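Local coordinates for 3,4-dihydroxybenzoate decarboxylase (Enterobacter cloacae, PDB 5NY5), which probably catalyses the reversible, non-oxidative decarboxylation of 3,4-dihydroxybenzoate to catechol, as a UbiD-family enzyme that uses prenylated FMN and a metal ion, at residues G201-V206 with E266-P271; A156-D161 with E191-K196; P127-R132 with Q175-L180. All blocks are in the same frame, centred on the assembly; numbering follows the deposited sequence.

Interaction 1 of 3, residues G201-V206 with E266-P271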
ATOM      1  N   GLY A 201      -7.870  26.020 -49.569  1.00109.49           N
ATOM      2  CA  GLY A 201      -9.211  25.918 -50.111  1.00108.79           C
ATOM      3  C   GLY A 201      -9.344  24.914 -51.234  1.00106.69           C
ATOM      4  O   GLY A 201     -10.205  25.078 -52.104  1.00107.14           O
ATOM      5  N   LYS A 202      -8.510  23.875 -51.239  1.00104.55           N
ATOM      6  CA  LYS A 202      -8.520  22.852 -52.267  1.00102.58           C
ATOM      7  C   LYS A 202      -8.787  21.482 -51.656  1.00 99.08           C
ATOM      8  O   LYS A 202      -8.289  21.180 -50.567  1.00 98.21           O
ATOM      9  CB  LYS A 202      -7.184  22.821 -53.023  1.00103.46           C
ATOM     10  CG  LYS A 202      -6.970  24.000 -53.959  1.00106.83           C
ATOM     11  CD  LYS A 202      -7.878  23.913 -55.177  1.00106.91           C
ATOM     12  CE  LYS A 202      -7.597  22.654 -55.984  1.00104.59           C
ATOM     13  NZ  LYS A 202      -8.420  22.587 -57.225  1.00104.98           N
ATOM     14  N   PRO A 203      -9.573  20.638 -52.319  1.00 97.21           N
ATOM     15  CA  PRO A 203      -9.825  19.294 -51.792  1.00 94.00           C
ATOM     16  C   PRO A 203      -8.597  18.407 -51.930  1.00 92.65           C
ATOM     17  O   PRO A 203      -7.586  18.774 -52.532  1.00 94.09           O
ATOM     18  CB  PRO A 203     -10.983  18.788 -52.657  1.00 93.00           C
ATOM     19  CG  PRO A 203     -10.837  19.536 -53.939  1.00 95.28           C
ATOM     20  CD  PRO A 203     -10.315  20.895 -53.565  1.00 98.16           C
ATOM     21  N   LEU A 204      -8.697  17.214 -51.350  1.00 89.94           N
ATOM     22  CA  LEU A 204      -7.626  16.228 -51.404  1.00 88.43           C
ATOM     23  C   LEU A 204      -8.134  14.964 -52.082  1.00 86.07           C
ATOM     24  O   LEU A 204      -9.113  14.364 -51.604  1.00 84.39           O
ATOM     25  CB  LEU A 204      -7.102  15.904 -50.004  1.00 87.57           C
ATOM     26  CG  LEU A 204      -5.885  14.977 -49.969  1.00 86.38           C
ATOM     27  CD1 LEU A 204      -4.668  15.666 -50.569  1.00 88.56           C
ATOM     28  CD2 LEU A 204      -5.595  14.507 -48.553  1.00 85.32           C
ATOM     29  N   PRO A 205      -7.514  14.513 -53.173  1.00 85.96           N
ATOM     30  CA  PRO A 205      -8.010  13.317 -53.868  1.00 83.92           C
ATOM     31  C   PRO A 205      -7.577  12.051 -53.141  1.00 81.48           C
ATOM     32  O   PRO A 205      -6.416  11.908 -52.751  1.00 81.54           O
ATOM     33  CB  PRO A 205      -7.365  13.414 -55.257  1.00 85.13           C
ATOM     34  CG  PRO A 205      -6.474  14.651 -55.229  1.00 87.78           C
ATOM     35  CD  PRO A 205      -6.294  15.038 -53.800  1.00 87.81           C
ATOM     36  N   VAL A 206      -8.524  11.128 -52.962  1.00 79.48           N
ATOM     37  CA  VAL A 206      -8.269   9.859 -52.295  1.00 77.17           C
ATOM     38  C   VAL A 206      -8.970   8.743 -53.057  1.00 75.53           C
ATOM     39  O   VAL A 206      -9.942   8.966 -53.781  1.00 75.98           O
ATOM     40  CB  VAL A 206      -8.739   9.862 -50.822  1.00 76.45           C
ATOM     41  CG1 VAL A 206      -7.919  10.844 -49.994  1.00 78.09           C
ATOM     42  CG2 VAL A 206     -10.220  10.196 -50.742  1.00 76.52           C
ATOM     43  N   GLU A 266     -13.638   6.542 -55.528  1.00 72.34           N
ATOM     44  CA  GLU A 266     -12.803   7.702 -55.817  1.00 73.94           C
ATOM     45  C   GLU A 266     -13.535   8.954 -55.356  1.00 75.14           C
ATOM     46  O   GLU A 266     -14.636   9.246 -55.835  1.00 76.07           O
ATOM     47  CB  GLU A 266     -12.476   7.788 -57.307  1.00 75.46           C
ATOM     48  CG  GLU A 266     -11.636   6.638 -57.831  1.00 74.59           C
ATOM     49  CD  GLU A 266     -11.300   6.789 -59.301  1.00 76.29           C
ATOM     50  OE1 GLU A 266     -11.615   7.851 -59.879  1.00 78.17           O
ATOM     51  OE2 GLU A 266     -10.719   5.848 -59.878  1.00 75.83           O
ATOM     52  N   GLY A 267     -12.926   9.689 -54.429  1.00 75.23           N
ATOM     53  CA  GLY A 267     -13.554  10.875 -53.891  1.00 76.42           C
ATOM     54  C   GLY A 267     -12.524  11.900 -53.472  1.00 77.46           C
ATOM     55  O   GLY A 267     -11.318  11.713 -53.640  1.00 77.32           O
ATOM     56  N   GLU A 268     -13.025  12.999 -52.916  1.00 78.63           N
ATOM     57  CA  GLU A 268     -12.190  14.087 -52.435  1.00 81.93           C
ATOM     58  C   GLU A 268     -12.679  14.538 -51.068  1.00 79.49           C
ATOM     59  O   GLU A 268     -13.880  14.522 -50.784  1.00 79.34           O
ATOM     60  CB  GLU A 268     -12.198  15.274 -53.408  1.00 84.58           C
ATOM     61  CG  GLU A 268     -11.546  14.985 -54.746  1.00 83.83           C
ATOM     62  CD  GLU A 268     -11.788  16.083 -55.759  1.00 86.00           C
ATOM     63  OE1 GLU A 268     -11.323  15.944 -56.910  1.00 86.88           O
ATOM     64  OE2 GLU A 268     -12.447  17.084 -55.407  1.00 87.36           O
ATOM     65  N   LEU A 269     -11.733  14.936 -50.223  1.00 79.45           N
ATOM     66  CA  LEU A 269     -12.051  15.494 -48.913  1.00 79.39           C
ATOM     67  C   LEU A 269     -12.333  16.983 -49.075  1.00 82.01           C
ATOM     68  O   LEU A 269     -11.427  17.764 -49.381  1.00 83.57           O
ATOM     69  CB  LEU A 269     -10.905  15.243 -47.938  1.00 78.29           C
ATOM     70  CG  LEU A 269     -10.756  13.802 -47.446  1.00 75.67           C
ATOM     71  CD1 LEU A 269      -9.306  13.483 -47.131  1.00 75.03           C
ATOM     72  CD2 LEU A 269     -11.625  13.573 -46.222  1.00 74.52           C
ATOM     73  N   LEU A 270     -13.584  17.376 -48.872  1.00 82.62           N
ATOM     74  CA  LEU A 270     -13.987  18.754 -49.125  1.00 85.27           C
ATOM     75  C   LEU A 270     -13.523  19.659 -47.989  1.00 86.08           C
ATOM     76  O   LEU A 270     -13.795  19.366 -46.821  1.00 84.80           O
ATOM     77  CB  LEU A 270     -15.498  18.847 -49.282  1.00 85.75           C
ATOM     78  CG  LEU A 270     -16.125  17.907 -50.309  1.00 84.94           C
ATOM     79  CD1 LEU A 270     -17.614  18.176 -50.432  1.00 85.84           C
ATOM     80  CD2 LEU A 270     -15.434  18.051 -51.654  1.00 86.09           C
ATOM     81  N   PRO A 271     -12.833  20.757 -48.289  1.00 88.29           N
ATOM     82  CA  PRO A 271     -12.332  21.628 -47.222  1.00 89.23           C
ATOM     83  C   PRO A 271     -13.446  22.442 -46.585  1.00 90.49           C
ATOM     84  O   PRO A 271     -14.450  22.777 -47.218  1.00 91.66           O
ATOM     85  CB  PRO A 271     -11.333  22.541 -47.944  1.00 91.51           C
ATOM     86  CG  PRO A 271     -11.129  21.930 -49.298  1.00 91.26           C
ATOM     87  CD  PRO A 271     -12.387  21.203 -49.616  1.00 90.07           C
TER
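Pro205 and Val206 pair antiparallel with Glu268 and Gly267 in neighbouring strands of the flavin-binding domain's sheet, and Leu204 with Leu269 continues the pairing more loosely. Val206 and Gly267 form a hydrogen-bonded pair: Val206 N reaches Gly267 O at 2.9 Å, almost straight at 170°, and Gly267 N returns a bond to Val206 O. One pair along, Pro205 and Glu268 are non-hydrogen-bonded, so the missing N-H of the proline costs this pairing no bond. Leu269 N then binds Leu204 O at 3.0 Å; the return bond from Leu204 N is weak.

Glu268 shares a face with Pro205. Its CB sits 3.8 Å from Pro203 CB, and its CG packs on Pro205 CA. Because CG stands beside the backbone N (chi1 -67°) and the chain runs extended, CD and OE2 travel alongside the Pro203 ring, bringing OE2 to 3.3 Å from Pro203 CG. This is a contact with ring carbons, not a hydrogen bond. Beyond the strands Pro271 packs on residues 202-203, CD 4.1 Å from Pro203 CB and CG 3.2 Å from Lys202 O.

The other face is aliphatic. Leu269 CD1 touches both Leu204 CD2 and Val206 CG1 at 4.1 Å; the two leucines run side by side, while the valine crosses Leu269 at about a right angle. Gly201 is the C-prime residue of the Schellman motif that ends helix 189-199. That helix packs on the leucine face through Phe193, Arg194 and Ala197, strand 303-311 borders strand 263-269, and strand 148-157 contributes Val154 and Ala156 beside Val206.

Interaction 2 of 3, residues A156-D161 with E191-K196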
ATOM      1  N   ALA A 156      -3.475   8.064 -50.555  1.00 76.00           N
ATOM      2  CA  ALA A 156      -3.444   9.517 -50.647  1.00 78.35           C
ATOM      3  C   ALA A 156      -2.005   9.975 -50.822  1.00 80.09           C
ATOM      4  O   ALA A 156      -1.059   9.258 -50.484  1.00 79.50           O
ATOM      5  CB  ALA A 156      -4.074  10.172 -49.414  1.00 78.72           C
ATOM      6  N   SER A 157      -1.852  11.185 -51.357  1.00 82.41           N
ATOM      7  CA  SER A 157      -0.540  11.763 -51.599  1.00 84.47           C
ATOM      8  C   SER A 157      -0.535  13.224 -51.176  1.00 86.97           C
ATOM      9  O   SER A 157      -1.572  13.893 -51.179  1.00 87.42           O
ATOM     10  CB  SER A 157      -0.132  11.649 -53.073  1.00 85.12           C
ATOM     11  OG  SER A 157       0.123  10.301 -53.423  1.00 83.15           O
ATOM     12  N   ASP A 158       0.650  13.706 -50.811  1.00 88.74           N
ATOM     13  CA  ASP A 158       0.823  15.099 -50.427  1.00 91.46           C
ATOM     14  C   ASP A 158       0.366  16.009 -51.563  1.00 93.19           C
ATOM     15  O   ASP A 158       0.836  15.856 -52.700  1.00 93.69           O
ATOM     16  CB  ASP A 158       2.291  15.364 -50.086  1.00 93.26           C
ATOM     17  CG  ASP A 158       2.518  16.710 -49.413  1.00 96.06           C
ATOM     18  OD1 ASP A 158       1.871  17.708 -49.791  1.00 97.57           O
ATOM     19  OD2 ASP A 158       3.370  16.770 -48.501  1.00 96.91           O
ATOM     20  N   PRO A 159      -0.541  16.956 -51.308  1.00 94.27           N
ATOM     21  CA  PRO A 159      -0.963  17.879 -52.372  1.00 96.21           C
ATOM     22  C   PRO A 159       0.140  18.813 -52.841  1.00 99.29           C
ATOM     23  O   PRO A 159      -0.041  19.488 -53.864  1.00101.05           O
ATOM     24  CB  PRO A 159      -2.114  18.658 -51.725  1.00 96.74           C
ATOM     25  CG  PRO A 159      -1.835  18.582 -50.261  1.00 96.33           C
ATOM     26  CD  PRO A 159      -1.231  17.228 -50.035  1.00 93.91           C
ATOM     27  N   GLU A 160       1.268  18.876 -52.134  1.00100.15           N
ATOM     28  CA  GLU A 160       2.422  19.660 -52.554  1.00105.74           C
ATOM     29  C   GLU A 160       3.522  18.792 -53.152  1.00103.20           C
ATOM     30  O   GLU A 160       3.994  19.063 -54.260  1.00104.46           O
ATOM     31  CB  GLU A 160       2.978  20.459 -51.368  1.00105.57           C
ATOM     32  CG  GLU A 160       2.016  21.486 -50.798  1.00108.80           C
ATOM     33  CD  GLU A 160       2.651  22.337 -49.715  1.00113.41           C
ATOM     34  OE1 GLU A 160       3.783  22.019 -49.295  1.00115.58           O
ATOM     35  OE2 GLU A 160       2.020  23.326 -49.288  1.00114.19           O
ATOM     36  N   ASP A 161       3.938  17.747 -52.439  1.00100.46           N
ATOM     37  CA  ASP A 161       4.997  16.840 -52.878  1.00 99.85           C
ATOM     38  C   ASP A 161       4.368  15.466 -53.094  1.00 96.45           C
ATOM     39  O   ASP A 161       4.387  14.618 -52.199  1.00 94.48           O
ATOM     40  CB  ASP A 161       6.132  16.788 -51.855  1.00100.69           C
ATOM     41  CG  ASP A 161       7.380  16.115 -52.395  1.00100.95           C
ATOM     42  OD1 ASP A 161       7.285  15.388 -53.405  1.00 99.70           O
ATOM     43  OD2 ASP A 161       8.462  16.312 -51.804  1.00102.54           O
ATOM     44  N   GLU A 191      -3.606  12.882 -42.761  1.00 83.54           N
ATOM     45  CA  GLU A 191      -4.210  14.019 -42.077  1.00 85.33           C
ATOM     46  C   GLU A 191      -3.422  15.296 -42.338  1.00 88.23           C
ATOM     47  O   GLU A 191      -4.009  16.355 -42.587  1.00 89.83           O
ATOM     48  CB  GLU A 191      -4.308  13.741 -40.578  1.00 85.13           C
ATOM     49  CG  GLU A 191      -4.755  14.932 -39.742  1.00 87.31           C
ATOM     50  CD  GLU A 191      -6.203  15.324 -39.980  1.00 87.06           C
ATOM     51  OE1 GLU A 191      -6.921  14.596 -40.695  1.00 85.07           O
ATOM     52  OE2 GLU A 191      -6.629  16.370 -39.447  1.00 89.00           O
ATOM     53  N   VAL A 192      -2.091  15.214 -42.285  1.00 89.10           N
ATOM     54  CA  VAL A 192      -1.263  16.368 -42.621  1.00 91.97           C
ATOM     55  C   VAL A 192      -1.485  16.771 -44.072  1.00 92.37           C
ATOM     56  O   VAL A 192      -1.534  17.963 -44.400  1.00 94.74           O
ATOM     57  CB  VAL A 192       0.220  16.062 -42.331  1.00 92.73           C
ATOM     58  CG1 VAL A 192       1.116  17.133 -42.926  1.00 95.62           C
ATOM     59  CG2 VAL A 192       0.450  15.948 -40.832  1.00 93.14           C
ATOM     60  N   PHE A 193      -1.637  15.785 -44.962  1.00 90.21           N
ATOM     61  CA  PHE A 193      -1.943  16.089 -46.356  1.00 90.55           C
ATOM     62  C   PHE A 193      -3.247  16.867 -46.472  1.00 91.14           C
ATOM     63  O   PHE A 193      -3.360  17.787 -47.290  1.00 93.00           O
ATOM     64  CB  PHE A 193      -2.030  14.801 -47.179  1.00 88.02           C
ATOM     65  CG  PHE A 193      -0.741  14.030 -47.262  1.00 87.58           C
ATOM     66  CD1 PHE A 193       0.465  14.610 -46.910  1.00 89.69           C
ATOM     67  CD2 PHE A 193      -0.739  12.717 -47.704  1.00 85.19           C
ATOM     68  CE1 PHE A 193       1.643  13.894 -46.989  1.00 89.41           C
ATOM     69  CE2 PHE A 193       0.435  11.997 -47.787  1.00 84.89           C
ATOM     70  CZ  PHE A 193       1.628  12.586 -47.429  1.00 86.99           C
ATOM     71  N   ARG A 194      -4.240  16.516 -45.654  1.00 89.73           N
ATOM     72  CA  ARG A 194      -5.540  17.168 -45.747  1.00 90.22           C
ATOM     73  C   ARG A 194      -5.493  18.599 -45.228  1.00 93.18           C
ATOM     74  O   ARG A 194      -6.208  19.464 -45.742  1.00 94.60           O
ATOM     75  CB  ARG A 194      -6.586  16.363 -44.977  1.00 88.02           C
ATOM     76  CG  ARG A 194      -8.016  16.634 -45.405  1.00 87.84           C
ATOM     77  CD  ARG A 194      -8.989  16.457 -44.250  1.00 87.07           C
ATOM     78  NE  ARG A 194      -9.156  17.690 -43.486  1.00 89.49           N
ATOM     79  CZ  ARG A 194      -8.435  18.011 -42.418  1.00 90.59           C
ATOM     80  NH1 ARG A 194      -7.497  17.187 -41.978  1.00 89.46           N
ATOM     81  NH2 ARG A 194      -8.654  19.155 -41.786  1.00 92.95           N
ATOM     82  N   LYS A 195      -4.666  18.864 -44.215  1.00 94.31           N
ATOM     83  CA  LYS A 195      -4.563  20.219 -43.679  1.00 97.34           C
ATOM     84  C   LYS A 195      -3.979  21.176 -44.711  1.00 99.79           C
ATOM     85  O   LYS A 195      -4.487  22.287 -44.898  1.00101.95           O
ATOM     86  CB  LYS A 195      -3.718  20.216 -42.406  1.00 98.11           C
ATOM     87  CG  LYS A 195      -4.528  20.206 -41.119  1.00 97.79           C
ATOM     88  CD  LYS A 195      -5.169  21.563 -40.855  1.00100.42           C
ATOM     89  CE  LYS A 195      -5.850  21.601 -39.494  1.00100.46           C
ATOM     90  NZ  LYS A 195      -6.288  22.978 -39.127  1.00103.44           N
ATOM     91  N   LYS A 196      -2.905  20.759 -45.385  1.00 99.63           N
ATOM     92  CA  LYS A 196      -2.317  21.585 -46.435  1.00101.97           C
ATOM     93  C   LYS A 196      -3.338  21.893 -47.521  1.00101.99           C
ATOM     94  O   LYS A 196      -3.454  23.035 -47.979  1.00104.62           O
ATOM     95  CB  LYS A 196      -1.097  20.886 -47.035  1.00101.42           C
ATOM     96  CG  LYS A 196       0.021  20.607 -46.048  1.00101.74           C
ATOM     97  CD  LYS A 196       1.190  19.926 -46.740  1.00101.33           C
ATOM     98  CE  LYS A 196       2.315  19.626 -45.766  1.00101.79           C
ATOM     99  NZ  LYS A 196       3.441  18.917 -46.432  1.00101.42           N
TER
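The end of strand 148-157 runs into a turn that passes helix 189-199, bringing the CA atoms of Asp158 and Phe193 within 5.0 Å. The turn is an Asx turn: Asp158 OD1 accepts the backbone N of Glu160 at 2.7 Å, on the anti side but tilted well out of the carboxylate plane, and the N of Asp161 more weakly. It opens the connection from strand 148-157 to strand 165-174, its antiparallel neighbour in the sheet of the flavin-binding domain.

Phe193 brings its ring flat against this corner. Asp158 N lies over the ring centre, 3.4 Å above its plane, and Ser157 C covers the same face. Asp158 CB adds a CH-pi contact, 3.9 Å from the ring centroid and 27° off the normal. The ring thus packs on the peptide between Ser157 and Asp158 as well as on the first carbon of the aspartate side chain. Pro159 continues the apolar surface, its CD against Phe193 CB at 3.8 Å and its CG near Phe193 O. Asp166, which binds manganese in another structure of this protein, also touches Phe193; the site is empty here.

One helical turn on, Lys196 stretches fully extended beyond CG across the turn. Its CD passes the carboxylate carbon of Glu160, whose own OE1 stays beyond salt-bridge range of NZ. With CG of Asp158 anti to the backbone N (chi1 -169°), the carboxylate reaches toward that lysine and divides its oxygens: OD1 holds the turn, while OD2 forms a salt bridge to Lys196 NZ at 3.0 Å, met on the syn side 18° out of the carboxylate plane.

Interaction 3 of 3, residues P127-R132 with Q175-L180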
ATOM      1  N   PRO A 127     -27.031  12.302 -62.754  1.00 84.21           N
ATOM      2  CA  PRO A 127     -28.054  12.715 -61.780  1.00 83.79           C
ATOM      3  C   PRO A 127     -28.766  11.553 -61.116  1.00 82.40           C
ATOM      4  O   PRO A 127     -29.286  11.723 -60.007  1.00 82.89           O
ATOM      5  CB  PRO A 127     -29.020  13.558 -62.621  1.00 90.95           C
ATOM      6  CG  PRO A 127     -28.840  13.055 -64.013  1.00 91.77           C
ATOM      7  CD  PRO A 127     -27.390  12.679 -64.132  1.00 87.46           C
ATOM      8  N   ASP A 128     -28.811  10.383 -61.749  1.00 81.42           N
ATOM      9  CA  ASP A 128     -29.409   9.198 -61.151  1.00 79.96           C
ATOM     10  C   ASP A 128     -28.418   8.399 -60.316  1.00 77.09           C
ATOM     11  O   ASP A 128     -28.757   7.307 -59.849  1.00 75.74           O
ATOM     12  CB  ASP A 128     -30.012   8.306 -62.237  1.00 80.76           C
ATOM     13  CG  ASP A 128     -31.165   8.972 -62.960  1.00 83.71           C
ATOM     14  OD1 ASP A 128     -31.989   9.625 -62.287  1.00 84.79           O
ATOM     15  OD2 ASP A 128     -31.244   8.847 -64.200  1.00 85.12           O
ATOM     16  N   PHE A 129     -27.207   8.915 -60.121  1.00 76.27           N
ATOM     17  CA  PHE A 129     -26.227   8.230 -59.292  1.00 73.74           C
ATOM     18  C   PHE A 129     -26.655   8.261 -57.830  1.00 72.83           C
ATOM     19  O   PHE A 129     -27.135   9.279 -57.325  1.00 74.08           O
ATOM     20  CB  PHE A 129     -24.852   8.878 -59.452  1.00 73.44           C
ATOM     21  CG  PHE A 129     -23.786   8.265 -58.593  1.00 71.08           C
ATOM     22  CD1 PHE A 129     -23.473   8.808 -57.359  1.00 70.36           C
ATOM     23  CD2 PHE A 129     -23.093   7.148 -59.021  1.00 69.77           C
ATOM     24  CE1 PHE A 129     -22.493   8.246 -56.568  1.00 68.36           C
ATOM     25  CE2 PHE A 129     -22.111   6.582 -58.234  1.00 67.79           C
ATOM     26  CZ  PHE A 129     -21.811   7.133 -57.006  1.00 67.07           C
ATOM     27  N   ASP A 130     -26.477   7.130 -57.152  1.00 70.81           N
ATOM     28  CA  ASP A 130     -26.823   7.021 -55.738  1.00 69.87           C
ATOM     29  C   ASP A 130     -25.980   5.913 -55.134  1.00 67.47           C
ATOM     30  O   ASP A 130     -26.091   4.754 -55.548  1.00 66.74           O
ATOM     31  CB  ASP A 130     -28.313   6.732 -55.552  1.00 70.87           C
ATOM     32  CG  ASP A 130     -28.760   6.873 -54.107  1.00 70.44           C
ATOM     33  OD1 ASP A 130     -27.894   6.950 -53.213  1.00 69.05           O
ATOM     34  OD2 ASP A 130     -29.984   6.903 -53.862  1.00 71.65           O
ATOM     35  N   LEU A 131     -25.149   6.266 -54.153  1.00 66.41           N
ATOM     36  CA  LEU A 131     -24.285   5.275 -53.523  1.00 64.29           C
ATOM     37  C   LEU A 131     -25.095   4.222 -52.783  1.00 63.44           C
ATOM     38  O   LEU A 131     -24.650   3.076 -52.653  1.00 61.99           O
ATOM     39  CB  LEU A 131     -23.312   5.973 -52.573  1.00 63.65           C
ATOM     40  CG  LEU A 131     -22.035   5.227 -52.194  1.00 61.82           C
ATOM     41  CD1 LEU A 131     -21.362   4.658 -53.430  1.00 61.67           C
ATOM     42  CD2 LEU A 131     -21.093   6.157 -51.447  1.00 61.72           C
ATOM     43  N   ARG A 132     -26.287   4.584 -52.303  1.00 64.49           N
ATOM     44  CA  ARG A 132     -27.131   3.621 -51.604  1.00 63.92           C
ATOM     45  C   ARG A 132     -27.635   2.535 -52.547  1.00 64.01           C
ATOM     46  O   ARG A 132     -27.706   1.362 -52.167  1.00 62.87           O
ATOM     47  CB  ARG A 132     -28.308   4.331 -50.936  1.00 66.97           C
ATOM     48  CG  ARG A 132     -27.957   5.146 -49.701  1.00 66.05           C
ATOM     49  CD  ARG A 132     -27.484   6.549 -50.051  1.00 67.26           C
ATOM     50  NE  ARG A 132     -28.138   7.557 -49.223  1.00 70.73           N
ATOM     51  CZ  ARG A 132     -29.126   8.342 -49.641  1.00 73.27           C
ATOM     52  NH1 ARG A 132     -29.571   8.245 -50.888  1.00 71.05           N
ATOM     53  NH2 ARG A 132     -29.665   9.228 -48.816  1.00 72.77           N
ATOM     54  N   GLN A 175     -23.437   8.941 -45.816  1.00 74.35           N
ATOM     55  CA  GLN A 175     -24.215  10.109 -45.426  1.00 76.35           C
ATOM     56  C   GLN A 175     -25.228  10.525 -46.481  1.00 77.67           C
ATOM     57  O   GLN A 175     -26.407  10.711 -46.168  1.00 78.51           O
ATOM     58  CB  GLN A 175     -23.277  11.285 -45.119  1.00 77.74           C
ATOM     59  CG  GLN A 175     -22.244  10.995 -44.042  1.00 76.81           C
ATOM     60  CD  GLN A 175     -22.861  10.778 -42.673  1.00 76.66           C
ATOM     61  OE1 GLN A 175     -24.021  11.117 -42.438  1.00 77.63           O
ATOM     62  NE2 GLN A 175     -22.083  10.212 -41.759  1.00 75.59           N
ATOM     63  N   GLU A 176     -24.794  10.680 -47.730  1.00 78.02           N
ATOM     64  CA  GLU A 176     -25.691  11.085 -48.804  1.00 79.47           C
ATOM     65  C   GLU A 176     -25.530  10.165 -50.006  1.00 78.45           C
ATOM     66  O   GLU A 176     -24.800   9.171 -49.939  1.00 76.55           O
ATOM     67  CB  GLU A 176     -25.426  12.535 -49.211  1.00 81.80           C
ATOM     68  CG  GLU A 176     -25.471  13.532 -48.066  1.00 83.07           C
ATOM     69  CD  GLU A 176     -26.868  13.744 -47.526  1.00 84.02           C
ATOM     70  OE1 GLU A 176     -27.842  13.356 -48.204  1.00 84.19           O
ATOM     71  OE2 GLU A 176     -26.994  14.305 -46.418  1.00 84.75           O
ATOM     72  N   ARG A 177     -26.209  10.488 -51.110  1.00 79.86           N
ATOM     73  CA  ARG A 177     -26.028   9.721 -52.337  1.00 79.27           C
ATOM     74  C   ARG A 177     -24.614   9.844 -52.885  1.00 78.97           C
ATOM     75  O   ARG A 177     -24.170   8.962 -53.627  1.00 77.89           O
ATOM     76  CB  ARG A 177     -27.032  10.174 -53.400  1.00 81.24           C
ATOM     77  CG  ARG A 177     -27.117  11.680 -53.566  1.00 83.74           C
ATOM     78  CD  ARG A 177     -27.525  12.075 -54.976  1.00 85.65           C
ATOM     79  NE  ARG A 177     -26.379  12.125 -55.880  1.00 85.67           N
ATOM     80  CZ  ARG A 177     -26.412  12.649 -57.101  1.00 87.58           C
ATOM     81  NH1 ARG A 177     -25.320  12.655 -57.853  1.00 87.58           N
ATOM     82  NH2 ARG A 177     -27.536  13.171 -57.568  1.00 89.62           N
ATOM     83  N   ASP A 178     -23.896  10.914 -52.537  1.00 80.05           N
ATOM     84  CA  ASP A 178     -22.544  11.102 -53.045  1.00 80.03           C
ATOM     85  C   ASP A 178     -21.584  11.597 -51.971  1.00 79.86           C
ATOM     86  O   ASP A 178     -20.552  12.192 -52.304  1.00 80.67           O
ATOM     87  CB  ASP A 178     -22.544  12.076 -54.227  1.00 82.35           C
ATOM     88  CG  ASP A 178     -23.134  13.426 -53.873  1.00 84.64           C
ATOM     89  OD1 ASP A 178     -23.758  13.545 -52.798  1.00 84.45           O
ATOM     90  OD2 ASP A 178     -22.984  14.369 -54.677  1.00 86.75           O
ATOM     91  N   GLU A 179     -21.887  11.365 -50.694  1.00 78.97           N
ATOM     92  CA  GLU A 179     -21.073  11.862 -49.596  1.00 79.05           C
ATOM     93  C   GLU A 179     -20.848  10.772 -48.559  1.00 76.87           C
ATOM     94  O   GLU A 179     -21.753   9.989 -48.257  1.00 75.85           O
ATOM     95  CB  GLU A 179     -21.725  13.081 -48.932  1.00 81.03           C
ATOM     96  CG  GLU A 179     -21.903  14.269 -49.860  1.00 83.49           C
ATOM     97  CD  GLU A 179     -22.586  15.435 -49.181  1.00 85.55           C
ATOM     98  OE1 GLU A 179     -22.792  15.366 -47.950  1.00 85.08           O
ATOM     99  OE2 GLU A 179     -22.922  16.417 -49.876  1.00 87.75           O
ATOM    100  N   LEU A 180     -19.636  10.737 -48.013  1.00 76.35           N
ATOM    101  CA  LEU A 180     -19.270   9.835 -46.933  1.00 74.62           C
ATOM    102  C   LEU A 180     -18.546  10.619 -45.851  1.00 75.53           C
ATOM    103  O   LEU A 180     -17.843  11.594 -46.134  1.00 77.05           O
ATOM    104  CB  LEU A 180     -18.363   8.700 -47.420  1.00 72.85           C
ATOM    105  CG  LEU A 180     -18.862   7.773 -48.526  1.00 71.88           C
ATOM    106  CD1 LEU A 180     -17.676   7.175 -49.257  1.00 71.06           C
ATOM    107  CD2 LEU A 180     -19.728   6.675 -47.944  1.00 70.39           C
TER
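Arg177 meets Leu131 and Phe129 on the chain leading into helix 131-134. Residues 175-178 form the turn between antiparallel strands 165-174 and 179-182, Gln175 N and Glu176 N both bonding Glu179 O, and the contact ties this turn to the helix start. Arg177 O receives Leu131 N at 2.9 Å, in the carbonyl plane on a lone pair. Leu131 CD2 meets Leu180 CD2 at 3.8 Å, the two leucines crossing at about a right angle. The Phe129 ring comes to Arg177 O through CE1 and presents its edge to Asp178 CB.

The side chain of Arg177 leaves with CG between backbone N and carbonyl carbon (chi1 48°) and bends at chi3, which lays its guanidinium over Phe129 O, 3.3 Å from the plane. The angle is too poor for a hydrogen bond. Asp130, the N-cap, uses OD1 for Arg132 N and, from the opposite face, for Arg132 NH1 at 3.1 Å.

Direct polar bonding between the segments therefore rests on one backbone bond. The Arg132 guanidinium lies over the Glu176-Arg177 peptide, and that of Arg177 over a carbonyl oxygen. The two donors on Asp130 OD1 and the charge of Arg132 would favour an ionised Asp130 carboxylate.

Interactions 1 and 2 form one continuous packed region, their centres 10 Å apart. Leu204 CD1 joins them, lying 3.6 Å from Ser157 O and 3.8 Å from Pro159 CD, while Leu269 CD1 reaches Arg194 CG at 3.8 Å. Interaction 3 touches neither: its centre is 16 Å from that of interaction 1 and 25 Å from that of interaction 2, though all three reach the same antiparallel sheet. The flavin and manganese sites are empty here. Interaction 2 is nearest them, Phe193 being about 4 Å, side chain to side chain, from Asp166 and His189; on the same measure Val206 of interaction 1 is about 8 Å from His170, and Leu180 of interaction 3 about 10 Å from His170 and Arg171.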